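Local coordinates for hypothetical protein (Pseudomonas aeruginosa, PDB 1U69), which is of unknown function but carries a PhnB-like domain of the glyoxalase superfamily and has been proposed as a potential drug-resistance protein, at residues Ala88-Leu93 / Ile150-Ile155; Val98-Glu103 / Asp112-Ser117; Ile9-Asp14 / Val54-Met59. All coordinates share one frame; numbering follows the deposited sequence.

Overall arrangement
Contacts 1 and 3 are buried and contact 2 lies at the surface; none has a hydrogen bond running directly between its two segments. Contacts 1 and 2 share helix 87-99: contact 1 meets its first half and packs it against the start of the C-terminal helix, while contact 2 takes its C-terminal end, where backbone oxygens, water and glycines replace the methyl packing. Contact 3 belongs to the other beta-alpha-beta-beta-beta unit and joins two strands through the edge of a phenyl ring met by a leucine methyl and a tyrosine hydroxyl. It lies about 26 Å from contact 1, centre to centre, but touches contact 2, where W114 and I116 pack on Y13.

Contact 1 (Ala88-Leu93 / Ile150-Ile155); sequences AETDRL and IDIATI
T90 CG2 packs against the carbonyl oxygen of I150, 3.7 Å from I150 O. Further along the same segment, the carboxylate of D151 is used on both faces: T154 N comes to D151 OD2 from one side at 3.1 Å, and T154 OG1 comes to that oxygen from the other at 2.9 Å. The N-H...O bond from T154 N is bent, with 142° at the hydrogen, and makes D151 the N-cap of helix 152-159. On the other segment the guanidinium of R92 has L93 CD2 over one face, offset toward the rim.

T90 carries its side of the contact with two branches. Its CG2 lies opposite the backbone N (chi1 -58°, measured to OG1), which sends the methyl out to I150; the hydroxyl OG1 turns back beside the helix and meets I152 CD1 at 3.9 Å, an ordinary van der Waals contact with a methyl carbon. For its polar partners OG1 has D86 O and T84 OG1, to both of which it is hydrogen-bonded. The polar stitching between the segments goes through Q87: its NE2 gives to I150 O and its OE1 takes the N-H of I152. D91 adds a salt bridge to R149.

P122, at the end of strand 117-122, is touched by T90, I150 and I152 alike. The first turn of an Asp-capped C-terminal helix, and the residue leading into it, rest against the helix of the second beta-alpha-beta-beta-beta unit, consistent with a glyoxalase-type fold.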
# COMPACT_ATOMS: atom_id res chain seq x y z
N ALA A 88 -3.50 -23.06 1.18
CA ALA A 88 -4.33 -23.15 -0.01
C ALA A 88 -3.95 -22.08 -1.04
O ALA A 88 -3.80 -22.39 -2.21
CB ALA A 88 -5.81 -23.03 0.36
N GLU A 89 -3.81 -20.83 -0.60
CA GLU A 89 -3.46 -19.75 -1.51
C GLU A 89 -2.01 -19.91 -1.98
O GLU A 89 -1.70 -19.67 -3.15
CB GLU A 89 -3.65 -18.37 -0.86
CG GLU A 89 -3.15 -17.23 -1.76
CD GLU A 89 -3.43 -15.85 -1.21
OE1 GLU A 89 -3.25 -15.63 0.00
OE2 GLU A 89 -3.83 -14.98 -2.01
N THR A 90 -1.14 -20.33 -1.07
CA THR A 90 0.26 -20.61 -1.39
C THR A 90 0.35 -21.60 -2.53
O THR A 90 0.99 -21.35 -3.53
CB THR A 90 1.02 -21.11 -0.13
OG1 THR A 90 0.92 -20.12 0.91
CG2 THR A 90 2.52 -21.26 -0.39
N ASP A 91 -0.34 -22.74 -2.40
CA ASP A 91 -0.31 -23.76 -3.43
C ASP A 91 -0.91 -23.27 -4.74
O ASP A 91 -0.37 -23.54 -5.80
CB ASP A 91 -1.07 -25.02 -2.99
CG ASP A 91 -0.42 -25.70 -1.81
OD1 ASP A 91 0.71 -25.33 -1.43
OD2 ASP A 91 -1.00 -26.62 -1.18
N ARG A 92 -2.02 -22.56 -4.65
CA ARG A 92 -2.73 -22.16 -5.86
C ARG A 92 -1.87 -21.25 -6.71
O ARG A 92 -1.79 -21.42 -7.93
CB ARG A 92 -4.07 -21.49 -5.53
CG ARG A 92 -4.88 -21.19 -6.76
CD ARG A 92 -6.17 -20.43 -6.48
NE ARG A 92 -6.00 -18.98 -6.24
CZ ARG A 92 -5.68 -18.08 -7.17
NH1 ARG A 92 -5.46 -18.45 -8.44
NH2 ARG A 92 -5.59 -16.79 -6.84
N LEU A 93 -1.22 -20.28 -6.07
CA LEU A 93 -0.46 -19.27 -6.79
C LEU A 93 0.85 -19.85 -7.32
O LEU A 93 1.23 -19.60 -8.47
CB LEU A 93 -0.22 -18.05 -5.90
CG LEU A 93 -1.48 -17.22 -5.56
CD1 LEU A 93 -1.08 -15.96 -4.77
CD2 LEU A 93 -2.24 -16.85 -6.80
N ILE A 150 6.64 -23.31 -0.34
CA ILE A 150 6.73 -23.21 1.12
C ILE A 150 5.62 -24.01 1.78
O ILE A 150 4.45 -23.80 1.47
CB ILE A 150 6.65 -21.76 1.61
CG1 ILE A 150 7.80 -20.92 1.04
CG2 ILE A 150 6.64 -21.70 3.14
CD1 ILE A 150 9.20 -21.43 1.38
N ASP A 151 6.01 -24.91 2.69
CA ASP A 151 5.05 -25.61 3.56
C ASP A 151 5.00 -24.91 4.91
O ASP A 151 5.95 -24.95 5.69
CB ASP A 151 5.41 -27.07 3.74
CG ASP A 151 4.39 -27.81 4.57
OD1 ASP A 151 3.32 -28.18 4.02
OD2 ASP A 151 4.53 -28.00 5.79
N ILE A 152 3.89 -24.24 5.16
CA ILE A 152 3.73 -23.36 6.32
C ILE A 152 3.84 -24.10 7.66
O ILE A 152 4.45 -23.60 8.60
CB ILE A 152 2.39 -22.60 6.23
CG1 ILE A 152 2.42 -21.61 5.05
CG2 ILE A 152 2.10 -21.85 7.54
CD1 ILE A 152 1.08 -21.02 4.66
N ALA A 153 3.24 -25.28 7.74
CA ALA A 153 3.25 -26.06 8.97
C ALA A 153 4.68 -26.42 9.40
O ALA A 153 5.00 -26.41 10.59
CB ALA A 153 2.40 -27.32 8.82
N THR A 154 5.54 -26.72 8.43
CA THR A 154 6.92 -27.10 8.71
C THR A 154 7.70 -25.89 9.22
O THR A 154 8.53 -26.01 10.12
CB THR A 154 7.58 -27.66 7.45
OG1 THR A 154 6.94 -28.88 7.04
CG2 THR A 154 9.03 -28.06 7.72
N ILE A 155 7.44 -24.73 8.63
CA ILE A 155 8.07 -23.50 9.08
C ILE A 155 7.70 -23.23 10.54
O ILE A 155 8.55 -22.86 11.35
CB ILE A 155 7.66 -22.31 8.17
CG1 ILE A 155 8.26 -22.48 6.76
CG2 ILE A 155 8.11 -20.98 8.79
CD1 ILE A 155 9.79 -22.57 6.73

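Contact 2 (Val98-Glu103 / Asp112-Ser117); sequences VDNGGE and DKWGIS
D112 OD1 is gripped by two backbone N-H groups, W114 N at 2.9 Å and I116 N at 3.0 Å, which reach it from opposite faces of the carboxylate and well out of its plane. The first closes an Asx turn, inside a type I beta turn from D112 to G115. D112 OD2 has its own partners, Y24 OH and W118 NE1, and sits in plane at the edge of the W114 ring, so the carboxylate is held at both oxygens.

The turn packs against the chain leaving helix 87-99. Backbone comes very near here: CA of G102 is 4.2 Å from CA of D112. K113 CA-H points at G101 O, 3.4 Å away and nearly straight (161° at the hydrogen), and K113 CB rests 3.2 Å from N100 O. A water ties the same two backbones together, giving to N100 O and accepting from K113 N.

In the glyoxalase-type fold this is where the helix of the second beta-alpha-beta-beta-beta unit ends and turns back into the sheet, opposite the hairpin-like turn between strands 109-111 and 117-122. G101 has a positive phi, which favours glycine.

With CG anti to its backbone N (chi1 177°), N100 swings its amide across to W114, where ND2 is 3.7 Å from CH2; the amide approaches obliquely, its plane 59° from that of the ring. K113 CB lies over the centre of the indole, 3.6 Å above its plane, and the extended lysine chain runs on to a salt bridge with E19.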
# COMPACT_ATOMS: atom_id res chain seq x y z
N VAL A 98 4.02 -21.81 -12.02
CA VAL A 98 4.92 -22.88 -12.42
C VAL A 98 4.30 -23.70 -13.55
O VAL A 98 4.96 -24.01 -14.55
CB VAL A 98 5.26 -23.79 -11.21
CG1 VAL A 98 5.99 -25.06 -11.65
CG2 VAL A 98 6.10 -23.02 -10.20
N ASP A 99 3.02 -24.00 -13.43
CA ASP A 99 2.38 -24.85 -14.41
C ASP A 99 2.26 -24.18 -15.78
O ASP A 99 2.32 -24.86 -16.78
CB ASP A 99 0.99 -25.28 -13.98
CG ASP A 99 1.00 -26.20 -12.77
OD1 ASP A 99 2.05 -26.84 -12.47
OD2 ASP A 99 -0.02 -26.32 -12.07
N ASN A 100 2.01 -22.88 -15.82
CA ASN A 100 1.83 -22.21 -17.12
C ASN A 100 3.15 -21.86 -17.78
O ASN A 100 3.46 -20.69 -17.95
CB ASN A 100 0.96 -20.96 -17.00
CG ASN A 100 0.82 -20.20 -18.33
OD1 ASN A 100 0.46 -20.79 -19.37
ND2 ASN A 100 1.11 -18.91 -18.31
N GLY A 101 3.91 -22.88 -18.15
CA GLY A 101 5.18 -22.70 -18.83
C GLY A 101 6.26 -22.10 -17.95
O GLY A 101 7.26 -21.58 -18.45
N GLY A 102 6.08 -22.19 -16.64
CA GLY A 102 7.01 -21.61 -15.69
C GLY A 102 8.00 -22.63 -15.14
O GLY A 102 8.08 -23.75 -15.66
N GLU A 103 8.76 -22.23 -14.12
CA GLU A 103 9.72 -23.08 -13.43
C GLU A 103 9.64 -22.95 -11.90
O GLU A 103 9.40 -21.85 -11.36
CB GLU A 103 11.16 -22.76 -13.85
CG GLU A 103 11.39 -22.68 -15.35
CD GLU A 103 11.58 -24.03 -15.98
OE1 GLU A 103 11.72 -25.03 -15.24
OE2 GLU A 103 11.61 -24.10 -17.23
N ASP A 112 7.79 -17.30 -14.03
CA ASP A 112 6.67 -17.46 -14.96
C ASP A 112 7.15 -17.75 -16.39
O ASP A 112 8.35 -17.83 -16.67
CB ASP A 112 5.67 -16.29 -14.89
CG ASP A 112 6.20 -14.97 -15.42
OD1 ASP A 112 7.13 -14.96 -16.26
OD2 ASP A 112 5.64 -13.88 -15.08
N LYS A 113 6.18 -17.93 -17.27
CA LYS A 113 6.40 -18.29 -18.66
C LYS A 113 7.33 -17.32 -19.39
O LYS A 113 8.01 -17.72 -20.32
CB LYS A 113 5.04 -18.31 -19.37
CG LYS A 113 5.08 -18.62 -20.85
CD LYS A 113 3.69 -18.93 -21.38
CE LYS A 113 3.74 -19.32 -22.84
NZ LYS A 113 2.39 -19.32 -23.45
N TRP A 114 7.34 -16.05 -18.95
CA TRP A 114 8.07 -14.97 -19.61
C TRP A 114 9.38 -14.68 -18.89
O TRP A 114 10.11 -13.76 -19.25
CB TRP A 114 7.15 -13.73 -19.72
CG TRP A 114 5.87 -14.14 -20.39
CD1 TRP A 114 5.67 -14.28 -21.74
CD2 TRP A 114 4.67 -14.59 -19.76
NE1 TRP A 114 4.40 -14.75 -21.98
CE2 TRP A 114 3.76 -14.94 -20.78
CE3 TRP A 114 4.25 -14.69 -18.43
CZ2 TRP A 114 2.48 -15.41 -20.52
CZ3 TRP A 114 2.98 -15.15 -18.17
CH2 TRP A 114 2.11 -15.51 -19.21
N GLY A 115 9.69 -15.52 -17.91
CA GLY A 115 10.95 -15.48 -17.20
C GLY A 115 11.00 -14.58 -16.00
O GLY A 115 12.08 -14.41 -15.42
N ILE A 116 9.86 -14.01 -15.60
CA ILE A 116 9.83 -13.08 -14.46
C ILE A 116 9.77 -13.87 -13.17
O ILE A 116 9.06 -14.87 -13.08
CB ILE A 116 8.63 -12.13 -14.60
CG1 ILE A 116 8.89 -11.19 -15.79
CG2 ILE A 116 8.38 -11.37 -13.31
CD1 ILE A 116 7.67 -10.64 -16.38
N SER A 117 10.54 -13.44 -12.18
CA SER A 117 10.60 -14.12 -10.90
C SER A 117 9.47 -13.68 -9.96
O SER A 117 9.21 -12.49 -9.79
CB SER A 117 11.94 -13.85 -10.20
OG SER A 117 13.01 -14.59 -10.80
O HOH W 1 3.72 -18.79 -15.96
O HOH W 2 8.42 -20.17 -21.24

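Contact 3 (Ile9-Asp14 / Val54-Met59); sequences ICLWYD and VEFRVM
F56 and L11 meet end against edge: methyl CD1 of L11 lies 4.4 Å from F56 CZ, close to the plane of the phenyl ring. Y13 comes to the same carbon from another direction. Its OH is also 4.4 Å from F56 CZ but stands obliquely to the ring, and the two aromatic planes are turned roughly 60° apart. The far tip of the phenylalanine is therefore the point where both partners from strand 7-13 converge, and the contact is light and entirely van der Waals.

Torsions explain the reach. F56 has chi1 67°, which tucks CG between its own backbone N and carbonyl carbon and lays the ring across toward strand 7-13 rather than straight out from the sheet. L11 and Y13, two residues apart on one strand, both point their CB toward it. Within the 54-59 segment V58 CG1 lies in plane at another edge of the phenyl, 3.9 Å from both CD1 and CE1 of F56, and helps fix its rotation. The phenol does not spend its hydroxyl on the ring: Y13 OH is hydrogen-bonded to Y24 OH.

The two strands run antiparallel but are not paired, since strand 61-67 lies between them in the mixed sheet of the first beta-alpha-beta-beta-beta unit. Helix 17-27 covers this face, with A21 on F56 and A20 on Y13, while F78 and F80 of strand 78-84 pack on L11. At its outer edge strand 7-13 continues the sheet, I9 to L11 pairing in an antiparallel ladder with a strand of the second subunit.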
# COMPACT_ATOMS: atom_id res chain seq x y z
N ILE A 9 5.70 -0.06 -12.51
CA ILE A 9 6.65 -1.15 -12.71
C ILE A 9 6.59 -1.55 -14.18
O ILE A 9 5.55 -2.03 -14.61
CB ILE A 9 6.30 -2.35 -11.78
CG1 ILE A 9 6.65 -2.07 -10.31
CG2 ILE A 9 7.05 -3.63 -12.20
CD1 ILE A 9 6.21 -0.77 -9.74
N CYS A 10 7.67 -1.37 -14.93
CA CYS A 10 7.72 -1.68 -16.36
C CYS A 10 8.48 -2.99 -16.59
O CYS A 10 9.63 -3.10 -16.20
CB CYS A 10 8.39 -0.55 -17.14
SG CYS A 10 8.34 -0.74 -18.92
N LEU A 11 7.81 -3.97 -17.19
CA LEU A 11 8.39 -5.28 -17.41
C LEU A 11 8.48 -5.53 -18.90
O LEU A 11 7.52 -5.28 -19.63
CB LEU A 11 7.52 -6.35 -16.75
CG LEU A 11 7.49 -6.24 -15.22
CD1 LEU A 11 6.36 -7.09 -14.68
CD2 LEU A 11 8.83 -6.64 -14.64
N TRP A 12 9.63 -6.03 -19.34
CA TRP A 12 9.96 -6.23 -20.75
C TRP A 12 9.46 -7.60 -21.21
O TRP A 12 9.68 -8.60 -20.53
CB TRP A 12 11.48 -6.15 -20.93
CG TRP A 12 11.99 -5.95 -22.33
CD1 TRP A 12 12.03 -6.87 -23.33
CD2 TRP A 12 12.57 -4.76 -22.85
NE1 TRP A 12 12.60 -6.32 -24.45
CE2 TRP A 12 12.94 -5.02 -24.18
CE3 TRP A 12 12.82 -3.49 -22.33
CZ2 TRP A 12 13.53 -4.06 -25.00
CZ3 TRP A 12 13.41 -2.53 -23.15
CH2 TRP A 12 13.75 -2.82 -24.47
N TYR A 13 8.78 -7.62 -22.35
CA TYR A 13 8.33 -8.86 -22.99
C TYR A 13 8.76 -8.88 -24.45
O TYR A 13 9.00 -7.84 -25.05
CB TYR A 13 6.80 -9.00 -22.90
CG TYR A 13 6.29 -9.13 -21.49
CD1 TYR A 13 6.18 -10.37 -20.88
CD2 TYR A 13 5.94 -7.99 -20.77
CE1 TYR A 13 5.76 -10.48 -19.57
CE2 TYR A 13 5.50 -8.09 -19.47
CZ TYR A 13 5.41 -9.32 -18.87
OH TYR A 13 5.00 -9.38 -17.56
N ASP A 14 8.87 -10.09 -24.99
CA ASP A 14 9.08 -10.33 -26.41
C ASP A 14 7.71 -10.61 -27.05
O ASP A 14 7.26 -11.76 -27.12
CB ASP A 14 10.01 -11.53 -26.58
CG ASP A 14 10.39 -11.80 -28.01
OD1 ASP A 14 10.10 -10.97 -28.88
OD2 ASP A 14 11.00 -12.84 -28.34
N VAL A 54 1.02 -2.42 -22.42
CA VAL A 54 -0.23 -2.81 -21.77
C VAL A 54 -0.15 -2.34 -20.31
O VAL A 54 0.78 -2.71 -19.59
CB VAL A 54 -0.42 -4.33 -21.78
CG1 VAL A 54 -1.73 -4.69 -21.09
CG2 VAL A 54 -0.37 -4.90 -23.22
N GLU A 55 -1.10 -1.51 -19.90
CA GLU A 55 -1.21 -1.12 -18.50
C GLU A 55 -1.98 -2.20 -17.77
O GLU A 55 -3.01 -2.66 -18.24
CB GLU A 55 -1.91 0.23 -18.34
CG GLU A 55 -1.21 1.41 -18.99
CD GLU A 55 -2.03 2.69 -18.83
OE1 GLU A 55 -2.47 2.98 -17.70
OE2 GLU A 55 -2.25 3.38 -19.82
N PHE A 56 -1.47 -2.63 -16.62
CA PHE A 56 -2.18 -3.59 -15.78
C PHE A 56 -1.84 -3.37 -14.32
O PHE A 56 -0.95 -2.60 -14.02
CB PHE A 56 -1.91 -5.03 -16.23
CG PHE A 56 -0.48 -5.53 -16.03
CD1 PHE A 56 -0.13 -6.29 -14.92
CD2 PHE A 56 0.50 -5.29 -17.00
CE1 PHE A 56 1.18 -6.77 -14.77
CE2 PHE A 56 1.78 -5.80 -16.85
CZ PHE A 56 2.11 -6.53 -15.74
N ARG A 57 -2.62 -3.97 -13.43
CA ARG A 57 -2.38 -3.84 -12.00
C ARG A 57 -2.34 -5.21 -11.39
O ARG A 57 -3.21 -6.03 -11.69
CB ARG A 57 -3.48 -3.00 -11.33
CG ARG A 57 -3.21 -2.63 -9.87
CD ARG A 57 -4.34 -1.84 -9.23
NE ARG A 57 -5.59 -2.39 -9.72
CZ ARG A 57 -6.40 -1.80 -10.60
NH1 ARG A 57 -6.17 -0.56 -11.06
NH2 ARG A 57 -7.49 -2.42 -10.98
N VAL A 58 -1.35 -5.48 -10.55
CA VAL A 58 -1.32 -6.74 -9.81
C VAL A 58 -1.24 -6.52 -8.31
O VAL A 58 -0.24 -6.06 -7.80
CB VAL A 58 -0.16 -7.70 -10.27
CG1 VAL A 58 -0.49 -8.28 -11.61
CG2 VAL A 58 1.18 -7.02 -10.32
N MSE A 59 -2.34 -6.79 -7.61
CA MSE A 59 -2.37 -6.73 -6.16
C MSE A 59 -1.81 -5.41 -5.60
O MSE A 59 -0.97 -5.41 -4.69
CB MSE A 59 -1.61 -7.93 -5.58
CG MSE A 59 -2.31 -9.25 -5.86
SE MSE A 59 -1.20 -10.79 -5.47
CE MSE A 59 0.04 -10.75 -7.02